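Local coordinates for protein down syndrome cell adhesion molecule, isoform AK (Drosophila melanogaster, PDB 4WVR) that probably mediates isoform-specific homophilic cell adhesion, this construct being the seventh immunoglobulin domain of the receptor, a variable part implicated in homodimerization, at residues V6-V20 and A86-K100. Residues are numbered along the deposited sequence; the frame is centred on the assembly and turned at random.
Sequences VPPSIAPFSFGDDPV and AENKAGSSFTTSELK
Asn-88 and Val-6 make the first of three direct hydrogen bonds by which segment 6-20 is held to segment 86-100. ND2 of Asn-88 donates to Val-6 O (2.8 Å), somewhat bent at 138°, and also to the carbonyl of Asp-36. Its OD1 accepts from Gly-91 N (2.9 Å) in an Asx motif. With chi1 at 56°, Asn-88 CG sits between backbone N and carbonyl carbon, bringing the amide against Pro-8 CD and CG. With an alanine in its place, Val-6 O and Asp-36 O would each probably lose the ND2 donor, Gly-91 N its side-chain acceptor, and a gap would open beside the Pro-8 ring. The N-terminal segment flanks hairpin 80-87/92-99, the F and G strands of the immunoglobulin sandwich, near disulfide Cys-30–Cys-84. Farther along, Phe-15 N donates to Ser-97 OG (3.2 Å), and Val-20 N almost straight to Lys-100 O (2.6 Å). Waters bridge the middle: one links Ile-10 O to Thr-95 OG1, which donates to another held by Phe-13 N and Thr-96 O. Among apolar contacts, Thr-95 CG2 touches Phe-13 CE2 (3.4 Å) and Ile-10 CG2 (3.6 Å), and Leu-99 CB lies over one face of the Phe-15 ring, 4.2 Å from its centroid, a CH-pi contact.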
ATOM      1  N   VAL A   6     -19.518 -16.311  -3.461  1.00 67.67           N
ATOM      2  CA  VAL A   6     -18.196 -16.000  -4.002  1.00 58.41           C
ATOM      3  C   VAL A   6     -17.172 -15.756  -2.896  1.00 60.65           C
ATOM      4  O   VAL A   6     -17.301 -14.810  -2.118  1.00 53.85           O
ATOM      5  CB  VAL A   6     -18.237 -14.769  -4.923  1.00 59.73           C
ATOM      6  CG1 VAL A   6     -16.865 -14.511  -5.518  1.00 60.69           C
ATOM      7  CG2 VAL A   6     -19.277 -14.962  -6.015  1.00 60.27           C
ATOM      8  N   PRO A   7     -16.146 -16.618  -2.831  1.00 52.83           N
ATOM      9  CA  PRO A   7     -15.059 -16.554  -1.850  1.00 48.36           C
ATOM     10  C   PRO A   7     -14.033 -15.476  -2.210  1.00 41.29           C
ATOM     11  O   PRO A   7     -13.926 -15.108  -3.381  1.00 38.14           O
ATOM     12  CB  PRO A   7     -14.446 -17.953  -1.930  1.00 53.66           C
ATOM     13  CG  PRO A   7     -14.653 -18.351  -3.346  1.00 47.50           C
ATOM     14  CD  PRO A   7     -15.959 -17.730  -3.781  1.00 56.76           C
ATOM     15  N   PRO A   8     -13.290 -14.970  -1.213  1.00 46.63           N
ATOM     16  CA  PRO A   8     -12.335 -13.882  -1.461  1.00 36.52           C
ATOM     17  C   PRO A   8     -11.147 -14.327  -2.303  1.00 38.70           C
ATOM     18  O   PRO A   8     -10.644 -15.431  -2.112  1.00 41.03           O
ATOM     19  CB  PRO A   8     -11.872 -13.485  -0.049  1.00 39.53           C
ATOM     20  CG  PRO A   8     -12.860 -14.112   0.893  1.00 42.49           C
ATOM     21  CD  PRO A   8     -13.328 -15.352   0.207  1.00 44.08           C
ATOM     22  N   SER A   9     -10.720 -13.479  -3.234  1.00 37.93           N
ATOM     23  CA  SER A   9      -9.462 -13.680  -3.947  1.00 34.25           C
ATOM     24  C   SER A   9      -8.603 -12.436  -3.752  1.00 33.89           C
ATOM     25  O   SER A   9      -9.121 -11.319  -3.728  1.00 32.22           O
ATOM     26  CB  SER A   9      -9.694 -13.954  -5.433  1.00 33.85           C
ATOM     27  OG  SER A   9     -10.144 -12.789  -6.103  1.00 41.55           O
ATOM     28  N   ILE A  10      -7.298 -12.634  -3.608  1.00 29.54           N
ATOM     29  CA  ILE A  10      -6.401 -11.549  -3.225  1.00 29.54           C
ATOM     30  C   ILE A  10      -5.298 -11.297  -4.246  1.00 33.47           C
ATOM     31  O   ILE A  10      -4.624 -12.228  -4.682  1.00 28.45           O
ATOM     32  CB  ILE A  10      -5.736 -11.839  -1.866  1.00 30.18           C
ATOM     33  CG1 ILE A  10      -6.774 -12.318  -0.849  1.00 30.45           C
ATOM     34  CG2 ILE A  10      -4.974 -10.611  -1.362  1.00 24.66           C
ATOM     35  CD1 ILE A  10      -6.166 -12.850   0.429  1.00 29.32           C
ATOM     36  N   ALA A  11      -5.110 -10.034  -4.615  1.00 26.65           N
ATOM     37  CA  ALA A  11      -3.961  -9.656  -5.427  1.00 24.44           C
ATOM     38  C   ALA A  11      -2.682  -9.861  -4.625  1.00 28.09           C
ATOM     39  O   ALA A  11      -2.604  -9.468  -3.460  1.00 25.76           O
ATOM     40  CB  ALA A  11      -4.077  -8.211  -5.893  1.00 28.33           C
ATOM     41  N   PRO A  12      -1.675 -10.491  -5.241  1.00 30.47           N
ATOM     42  CA  PRO A  12      -0.408 -10.703  -4.538  1.00 29.86           C
ATOM     43  C   PRO A  12       0.281  -9.380  -4.220  1.00 30.29           C
ATOM     44  O   PRO A  12       0.063  -8.388  -4.918  1.00 23.99           O
ATOM     45  CB  PRO A  12       0.412 -11.533  -5.530  1.00 34.91           C
ATOM     46  CG  PRO A  12      -0.194 -11.251  -6.861  1.00 46.53           C
ATOM     47  CD  PRO A  12      -1.654 -11.044  -6.606  1.00 34.97           C
ATOM     48  N   PHE A  13       1.085  -9.368  -3.163  1.00 25.09           N
ATOM     49  CA  PHE A  13       1.876  -8.193  -2.823  1.00 24.59           C
ATOM     50  C   PHE A  13       3.306  -8.608  -2.505  1.00 30.01           C
ATOM     51  O   PHE A  13       3.593  -9.792  -2.358  1.00 21.90           O
ATOM     52  CB  PHE A  13       1.255  -7.428  -1.645  1.00 25.76           C
ATOM     53  CG  PHE A  13       0.911  -8.291  -0.451  1.00 25.90           C
ATOM     54  CD1 PHE A  13       1.906  -8.840   0.344  1.00 25.35           C
ATOM     55  CD2 PHE A  13      -0.413  -8.517  -0.104  1.00 26.95           C
ATOM     56  CE1 PHE A  13       1.592  -9.619   1.449  1.00 26.99           C
ATOM     57  CE2 PHE A  13      -0.737  -9.288   1.004  1.00 28.16           C
ATOM     58  CZ  PHE A  13       0.267  -9.842   1.778  1.00 27.23           C
ATOM     59  N   SER A  14       4.203  -7.634  -2.398  1.00 25.64           N
ATOM     60  CA  SER A  14       5.591  -7.935  -2.077  1.00 31.51           C
ATOM     61  C   SER A  14       6.293  -6.762  -1.399  1.00 27.02           C
ATOM     62  O   SER A  14       6.072  -5.610  -1.756  1.00 28.10           O
ATOM     63  CB  SER A  14       6.353  -8.334  -3.345  1.00 30.40           C
ATOM     64  OG  SER A  14       7.722  -8.578  -3.066  1.00 32.36           O
ATOM     65  N   PHE A  15       7.137  -7.068  -0.419  1.00 30.16           N
ATOM     66  CA  PHE A  15       8.005  -6.059   0.175  1.00 35.53           C
ATOM     67  C   PHE A  15       9.175  -5.761  -0.758  1.00 44.76           C
ATOM     68  O   PHE A  15       9.874  -4.763  -0.592  1.00 46.89           O
ATOM     69  CB  PHE A  15       8.520  -6.509   1.545  1.00 29.34           C
ATOM     70  CG  PHE A  15       7.445  -6.641   2.584  1.00 28.17           C
ATOM     71  CD1 PHE A  15       6.965  -5.525   3.249  1.00 28.28           C
ATOM     72  CD2 PHE A  15       6.918  -7.880   2.900  1.00 27.27           C
ATOM     73  CE1 PHE A  15       5.973  -5.642   4.212  1.00 24.33           C
ATOM     74  CE2 PHE A  15       5.928  -8.006   3.859  1.00 25.68           C
ATOM     75  CZ  PHE A  15       5.455  -6.885   4.517  1.00 26.48           C
ATOM     76  N   GLY A  16       9.384  -6.634  -1.739  1.00 49.20           N
ATOM     77  CA  GLY A  16      10.400  -6.405  -2.747  1.00 48.13           C
ATOM     78  C   GLY A  16      11.406  -7.526  -2.907  1.00 51.91           C
ATOM     79  O   GLY A  16      11.423  -8.485  -2.133  1.00 50.94           O
ATOM     80  N   ASP A  17      12.255  -7.383  -3.921  1.00 62.95           N
ATOM     81  CA  ASP A  17      13.273  -8.372  -4.253  1.00 63.13           C
ATOM     82  C   ASP A  17      14.349  -8.429  -3.177  1.00 63.68           C
ATOM     83  O   ASP A  17      14.766  -9.503  -2.742  1.00 60.31           O
ATOM     84  CB  ASP A  17      13.927  -8.028  -5.592  1.00 66.69           C
ATOM     85  CG  ASP A  17      12.992  -7.276  -6.518  1.00 72.50           C
ATOM     86  OD1 ASP A  17      12.145  -7.923  -7.174  1.00 75.37           O
ATOM     87  OD2 ASP A  17      13.090  -6.030  -6.566  1.00 73.95           O
ATOM     88  N   ASP A  18      14.799  -7.252  -2.758  1.00 60.81           N
ATOM     89  CA  ASP A  18      16.005  -7.131  -1.957  1.00 56.96           C
ATOM     90  C   ASP A  18      15.714  -6.991  -0.469  1.00 52.34           C
ATOM     91  O   ASP A  18      14.669  -6.463  -0.082  1.00 49.32           O
ATOM     92  CB  ASP A  18      16.814  -5.933  -2.447  1.00 57.62           C
ATOM     93  CG  ASP A  18      17.124  -6.012  -3.930  1.00 63.00           C
ATOM     94  OD1 ASP A  18      17.304  -7.136  -4.448  1.00 59.90           O
ATOM     95  OD2 ASP A  18      17.164  -4.950  -4.584  1.00 68.01           O
ATOM     96  N   PRO A  19      16.642  -7.476   0.372  1.00 55.08           N
ATOM     97  CA  PRO A  19      16.562  -7.278   1.822  1.00 51.85           C
ATOM     98  C   PRO A  19      16.477  -5.798   2.173  1.00 49.09           C
ATOM     99  O   PRO A  19      17.055  -4.960   1.481  1.00 44.93           O
ATOM    100  CB  PRO A  19      17.867  -7.893   2.334  1.00 55.26           C
ATOM    101  CG  PRO A  19      18.225  -8.909   1.307  1.00 57.15           C
ATOM    102  CD  PRO A  19      17.791  -8.319  -0.005  1.00 57.47           C
ATOM    103  N   VAL A  20      15.753  -5.489   3.241  1.00 46.33           N
ATOM    104  CA  VAL A  20      15.529  -4.113   3.646  1.00 43.88           C
ATOM    105  C   VAL A  20      16.452  -3.752   4.807  1.00 46.36           C
ATOM    106  O   VAL A  20      16.717  -4.583   5.675  1.00 49.69           O
ATOM    107  CB  VAL A  20      14.052  -3.896   4.046  1.00 49.61           C
ATOM    108  CG1 VAL A  20      13.801  -2.461   4.438  1.00 46.69           C
ATOM    109  CG2 VAL A  20      13.132  -4.300   2.900  1.00 46.44           C
ATOM    110  N   ALA A  86      -8.070 -13.317   3.966  1.00 29.93           N
ATOM    111  CA  ALA A  86      -9.374 -12.735   3.669  1.00 32.48           C
ATOM    112  C   ALA A  86     -10.471 -13.789   3.756  1.00 42.70           C
ATOM    113  O   ALA A  86     -10.418 -14.807   3.065  1.00 38.86           O
ATOM    114  CB  ALA A  86      -9.368 -12.099   2.294  1.00 25.43           C
ATOM    115  N   GLU A  87     -11.466 -13.537   4.601  1.00 41.30           N
ATOM    116  CA  GLU A  87     -12.551 -14.488   4.819  1.00 41.23           C
ATOM    117  C   GLU A  87     -13.931 -13.863   4.696  1.00 44.80           C
ATOM    118  O   GLU A  87     -14.172 -12.753   5.166  1.00 34.68           O
ATOM    119  CB  GLU A  87     -12.430 -15.130   6.202  1.00 39.65           C
ATOM    120  CG  GLU A  87     -11.172 -15.936   6.424  1.00 56.90           C
ATOM    121  CD  GLU A  87     -10.880 -16.153   7.898  1.00 67.29           C
ATOM    122  OE1 GLU A  87     -11.535 -15.506   8.740  1.00 65.80           O
ATOM    123  OE2 GLU A  87     -10.001 -16.979   8.209  1.00 74.58           O
ATOM    124  N   ASN A  88     -14.837 -14.595   4.057  1.00 39.92           N
ATOM    125  CA  ASN A  88     -16.256 -14.286   4.126  1.00 42.76           C
ATOM    126  C   ASN A  88     -17.038 -15.552   4.475  1.00 55.98           C
ATOM    127  O   ASN A  88     -16.449 -16.563   4.864  1.00 43.56           O
ATOM    128  CB  ASN A  88     -16.756 -13.673   2.813  1.00 42.73           C
ATOM    129  CG  ASN A  88     -16.484 -14.553   1.606  1.00 45.05           C
ATOM    130  OD1 ASN A  88     -16.157 -15.733   1.735  1.00 48.96           O
ATOM    131  ND2 ASN A  88     -16.623 -13.976   0.418  1.00 45.90           N
ATOM    132  N   LYS A  89     -18.357 -15.499   4.335  1.00 53.34           N
ATOM    133  CA  LYS A  89     -19.187 -16.651   4.663  1.00 59.53           C
ATOM    134  C   LYS A  89     -18.949 -17.799   3.686  1.00 61.55           C
ATOM    135  O   LYS A  89     -19.065 -18.969   4.054  1.00 61.59           O
ATOM    136  CB  LYS A  89     -20.666 -16.262   4.674  1.00 65.71           C
ATOM    137  CG  LYS A  89     -20.929 -14.807   5.032  1.00 67.99           C
ATOM    138  CD  LYS A  89     -22.420 -14.540   5.170  1.00 76.48           C
ATOM    139  CE  LYS A  89     -22.973 -13.830   3.945  1.00 79.50           C
ATOM    140  NZ  LYS A  89     -24.410 -13.475   4.104  1.00 81.17           N
ATOM    141  N   ALA A  90     -18.601 -17.457   2.448  1.00 50.30           N
ATOM    142  CA  ALA A  90     -18.367 -18.452   1.405  1.00 44.89           C
ATOM    143  C   ALA A  90     -17.116 -19.288   1.677  1.00 55.55           C
ATOM    144  O   ALA A  90     -17.193 -20.509   1.810  1.00 71.23           O
ATOM    145  CB  ALA A  90     -18.262 -17.775   0.047  1.00 44.98           C
ATOM    146  N   GLY A  91     -15.966 -18.628   1.757  1.00 55.71           N
ATOM    147  CA  GLY A  91     -14.712 -19.319   1.998  1.00 51.25           C
ATOM    148  C   GLY A  91     -13.599 -18.387   2.442  1.00 50.68           C
ATOM    149  O   GLY A  91     -13.853 -17.273   2.903  1.00 43.49           O
ATOM    150  N   SER A  92     -12.360 -18.848   2.303  1.00 44.58           N
ATOM    151  CA  SER A  92     -11.202 -18.057   2.704  1.00 47.38           C
ATOM    152  C   SER A  92     -10.086 -18.146   1.675  1.00 49.30           C
ATOM    153  O   SER A  92     -10.102 -19.006   0.794  1.00 48.44           O
ATOM    154  CB  SER A  92     -10.684 -18.515   4.069  1.00 41.19           C
ATOM    155  OG  SER A  92     -10.186 -19.839   4.008  1.00 54.60           O
ATOM    156  N   SER A  93      -9.113 -17.248   1.795  1.00 42.61           N
ATOM    157  CA  SER A  93      -7.956 -17.240   0.912  1.00 33.02           C
ATOM    158  C   SER A  93      -6.836 -16.431   1.552  1.00 38.33           C
ATOM    159  O   SER A  93      -7.083 -15.612   2.439  1.00 32.94           O
ATOM    160  CB  SER A  93      -8.323 -16.664  -0.455  1.00 36.17           C
ATOM    161  OG  SER A  93      -7.261 -16.807  -1.379  1.00 44.43           O
ATOM    162  N   PHE A  94      -5.605 -16.663   1.114  1.00 31.61           N
ATOM    163  CA  PHE A  94      -4.477 -15.915   1.652  1.00 31.61           C
ATOM    164  C   PHE A  94      -3.376 -15.724   0.620  1.00 32.58           C
ATOM    165  O   PHE A  94      -3.312 -16.430  -0.385  1.00 34.34           O
ATOM    166  CB  PHE A  94      -3.911 -16.607   2.895  1.00 33.87           C
ATOM    167  CG  PHE A  94      -3.181 -17.889   2.601  1.00 38.02           C
ATOM    168  CD1 PHE A  94      -3.875 -19.080   2.455  1.00 44.01           C
ATOM    169  CD2 PHE A  94      -1.802 -17.904   2.480  1.00 30.82           C
ATOM    170  CE1 PHE A  94      -3.205 -20.262   2.181  1.00 46.42           C
ATOM    171  CE2 PHE A  94      -1.126 -19.078   2.208  1.00 41.08           C
ATOM    172  CZ  PHE A  94      -1.828 -20.262   2.062  1.00 37.62           C
ATOM    173  N   THR A  95      -2.513 -14.751   0.880  1.00 30.11           N
ATOM    174  CA  THR A  95      -1.337 -14.528   0.055  1.00 30.43           C
ATOM    175  C   THR A  95      -0.243 -14.009   0.978  1.00 29.65           C
ATOM    176  O   THR A  95      -0.533 -13.434   2.031  1.00 28.89           O
ATOM    177  CB  THR A  95      -1.617 -13.545  -1.102  1.00 25.43           C
ATOM    178  OG1 THR A  95      -0.561 -13.617  -2.067  1.00 30.94           O
ATOM    179  CG2 THR A  95      -1.745 -12.116  -0.594  1.00 25.54           C
ATOM    180  N   THR A  96       1.011 -14.238   0.611  1.00 27.04           N
ATOM    181  CA  THR A  96       2.111 -13.930   1.516  1.00 26.76           C
ATOM    182  C   THR A  96       3.235 -13.148   0.853  1.00 28.69           C
ATOM    183  O   THR A  96       3.275 -12.999  -0.370  1.00 26.25           O
ATOM    184  CB  THR A  96       2.728 -15.213   2.111  1.00 32.03           C
ATOM    185  OG1 THR A  96       3.358 -15.962   1.066  1.00 31.33           O
ATOM    186  CG2 THR A  96       1.669 -16.080   2.784  1.00 33.31           C
ATOM    187  N   SER A  97       4.152 -12.658   1.682  1.00 26.52           N
ATOM    188  CA  SER A  97       5.403 -12.090   1.204  1.00 26.95           C
ATOM    189  C   SER A  97       6.423 -12.133   2.328  1.00 28.64           C
ATOM    190  O   SER A  97       6.118 -11.781   3.466  1.00 25.55           O
ATOM    191  CB  SER A  97       5.214 -10.656   0.709  1.00 26.14           C
ATOM    192  OG  SER A  97       6.421 -10.150   0.161  1.00 26.50           O
ATOM    193  N   GLU A  98       7.633 -12.573   2.017  1.00 29.67           N
ATOM    194  CA  GLU A  98       8.661 -12.637   3.042  1.00 31.23           C
ATOM    195  C   GLU A  98       9.427 -11.331   3.114  1.00 29.62           C
ATOM    196  O   GLU A  98       9.941 -10.845   2.108  1.00 32.31           O
ATOM    197  CB  GLU A  98       9.626 -13.793   2.786  1.00 31.87           C
ATOM    198  CG  GLU A  98      10.643 -13.964   3.903  1.00 39.08           C
ATOM    199  CD  GLU A  98      11.676 -15.029   3.604  1.00 52.73           C
ATOM    200  OE1 GLU A  98      11.652 -15.585   2.486  1.00 58.70           O
ATOM    201  OE2 GLU A  98      12.507 -15.310   4.493  1.00 56.95           O
ATOM    202  N   LEU A  99       9.487 -10.760   4.312  1.00 29.67           N
ATOM    203  CA  LEU A  99      10.300  -9.577   4.553  1.00 30.39           C
ATOM    204  C   LEU A  99      11.686  -9.991   5.031  1.00 36.62           C
ATOM    205  O   LEU A  99      11.820 -10.729   6.006  1.00 34.09           O
ATOM    206  CB  LEU A  99       9.637  -8.658   5.582  1.00 26.49           C
ATOM    207  CG  LEU A  99      10.433  -7.401   5.934  1.00 28.40           C
ATOM    208  CD1 LEU A  99      10.618  -6.527   4.706  1.00 40.62           C
ATOM    209  CD2 LEU A  99       9.757  -6.624   7.057  1.00 31.94           C
ATOM    210  N   LYS A 100      12.713  -9.522   4.333  1.00 37.18           N
ATOM    211  CA  LYS A 100      14.087  -9.809   4.720  1.00 42.96           C
ATOM    212  C   LYS A 100      14.786  -8.538   5.183  1.00 39.39           C
ATOM    213  O   LYS A 100      14.651  -7.483   4.564  1.00 38.18           O
ATOM    214  CB  LYS A 100      14.849 -10.455   3.564  1.00 44.00           C
ATOM    215  CG  LYS A 100      14.353 -11.851   3.219  1.00 46.15           C
ATOM    216  CD  LYS A 100      15.148 -12.474   2.084  1.00 57.47           C
ATOM    217  CE  LYS A 100      14.666 -13.889   1.796  1.00 59.24           C
ATOM    218  NZ  LYS A 100      15.361 -14.492   0.624  1.00 74.66           N
TER
HETATM  219  O   HOH W   1      -6.277 -15.281  -3.276  1.00 33.99           O
HETATM  220  O   HOH W   2      -2.455 -13.864  -4.242  1.00 35.86           O
HETATM  221  O   HOH W   3       1.646 -12.230  -2.444  1.00 27.63           O
HETATM  222  O   HOH W   4       7.024 -11.615  -2.141  1.00 39.39           O